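PDB 5GIV: carboxypeptidase 1 from Deinococcus radiodurans str. R1, which probably removes amino acids one at a time from the C-terminus of peptides with broad specificity, as a zinc-dependent M32 metallocarboxypeptidase. Local coordinates for residues E444-F447 with S453-H456. Sequence-based numbering, arbitrary orientation.
Sequences EADF and SRLH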
loop_
_atom_site.group_PDB
_atom_site.type_symbol
_atom_site.label_atom_id
_atom_site.label_comp_id
_atom_site.label_asym_id
_atom_site.label_seq_id
_atom_site.Cartn_x
_atom_site.Cartn_y
_atom_site.Cartn_z
ATOM N N GLU A 444 -4.468 25.789 28.034
ATOM C CA GLU A 444 -3.052 26.062 27.815
ATOM C C GLU A 444 -2.187 25.439 28.903
ATOM O O GLU A 444 -1.113 24.902 28.617
ATOM C CB GLU A 444 -2.808 27.567 27.730
ATOM C CG GLU A 444 -3.510 28.249 26.575
ATOM C CD GLU A 444 -3.236 29.735 26.553
ATOM O OE1 GLU A 444 -2.473 30.204 27.430
ATOM O OE2 GLU A 444 -3.768 30.435 25.662
ATOM N N ALA A 445 -2.645 25.478 30.152
ATOM C CA ALA A 445 -1.874 24.855 31.220
ATOM C C ALA A 445 -1.745 23.354 30.995
ATOM O O ALA A 445 -0.700 22.762 31.293
ATOM C CB ALA A 445 -2.516 25.150 32.576
ATOM N N ASP A 446 -2.794 22.725 30.456
ATOM C CA ASP A 446 -2.707 21.314 30.101
ATOM C C ASP A 446 -1.631 21.083 29.049
ATOM O O ASP A 446 -0.867 20.112 29.131
ATOM C CB ASP A 446 -4.056 20.810 29.578
ATOM C CG ASP A 446 -5.164 20.902 30.611
ATOM O OD1 ASP A 446 -4.870 21.175 31.797
ATOM O OD2 ASP A 446 -6.334 20.673 30.239
ATOM N N PHE A 447 -1.564 21.961 28.041
ATOM C CA PHE A 447 -0.643 21.754 26.926
ATOM C C PHE A 447 0.802 21.732 27.400
ATOM O O PHE A 447 1.610 20.923 26.919
ATOM C CB PHE A 447 -0.832 22.846 25.872
ATOM C CG PHE A 447 -2.222 22.908 25.289
ATOM C CD1 PHE A 447 -3.102 21.846 25.430
ATOM C CD2 PHE A 447 -2.644 24.032 24.598
ATOM C CE1 PHE A 447 -4.375 21.904 24.891
ATOM C CE2 PHE A 447 -3.912 24.102 24.066
ATOM C CZ PHE A 447 -4.778 23.036 24.206
ATOM N N SER A 453 -5.898 15.915 26.331
ATOM C CA SER A 453 -7.093 15.094 26.416
ATOM C C SER A 453 -8.362 15.922 26.579
ATOM O O SER A 453 -9.423 15.526 26.074
ATOM C CB SER A 453 -6.924 14.093 27.554
ATOM O OG SER A 453 -6.591 14.764 28.747
ATOM N N ARG A 454 -8.282 17.068 27.259
ATOM C CA ARG A 454 -9.472 17.895 27.423
ATOM C C ARG A 454 -9.856 18.578 26.118
ATOM O O ARG A 454 -11.041 18.653 25.770
ATOM C CB ARG A 454 -9.256 18.926 28.529
ATOM C CG ARG A 454 -8.996 18.310 29.886
ATOM C CD ARG A 454 -9.450 19.240 31.000
ATOM N NE ARG A 454 -8.737 20.510 31.008
ATOM C CZ ARG A 454 -9.181 21.599 31.626
ATOM N NH1 ARG A 454 -10.352 21.571 32.258
ATOM N NH2 ARG A 454 -8.473 22.720 31.596
ATOM N N LEU A 455 -8.871 19.086 25.380
ATOM C CA LEU A 455 -9.175 19.685 24.086
ATOM C C LEU A 455 -9.647 18.623 23.098
ATOM O O LEU A 455 -10.700 18.767 22.466
ATOM C CB LEU A 455 -7.949 20.434 23.559
ATOM C CG LEU A 455 -8.020 20.921 22.111
ATOM C CD1 LEU A 455 -9.152 21.933 21.906
ATOM C CD2 LEU A 455 -6.680 21.518 21.691
ATOM N N HIS A 456 -8.897 17.530 22.983
ATOM C CA HIS A 456 -9.287 16.453 22.078
ATOM C C HIS A 456 -10.621 15.839 22.487
ATOM O O HIS A 456 -11.488 15.595 21.636
ATOM C CB HIS A 456 -8.173 15.405 22.027
ATOM C CG HIS A 456 -8.420 14.293 21.061
ATOM N ND1 HIS A 456 -8.783 13.030 21.465
ATOM C CD2 HIS A 456 -8.397 14.261 19.708
ATOM C CE1 HIS A 456 -8.947 12.257 20.404
ATOM N NE2 HIS A 456 -8.725 12.984 19.325
HETATM O O HOH W 1 -6.070 19.150 27.504
#
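Two consecutive helices, the short 443-448 and 453-464, joined by a brief loop, are tied by D446 with R454 and by F447 with L455. The aspartate presents OD2 to the edge of the guanidinium, nearly in its plane. R454 NE donates to the syn lone pair of D446 OD2 over 2.5 Å, with an N-H...O angle of 161°. NE and NH2 of R454 converge on this one oxygen, the carboxylate and guanidinium planes 60° apart, and the bond from R454 NH2 to D446 OD2 is weak and bent at 3.3 Å. The long arginine bends at chi3 (-62°), which turns NE toward D446 OD2, while its NH2 also reaches the carbonyl of P441. A water oxygen donates a hydrogen bond to D446 OD2 (3.1 Å) and accepts one from R454 N (3.0 Å), linking the carboxylate to the first turn of the second helix. With an alanine in place of this arginine, the buried D446 carboxylate is likely to lose its main counter-charge and P441 O this donor. L455 CD2 approaches the F447 ring obliquely, 3.5 Å from F447 CZ, the two side chains crossing at about a right angle. Apolar residues suit this buried place, where both touch Y433 and L455 also meets L301, W302 and V306 of helix 292-306. A salt bridge and an apolar pair thus join neighbouring helices in the C-terminal part of the predominantly helical M32 fold, away from the zinc site.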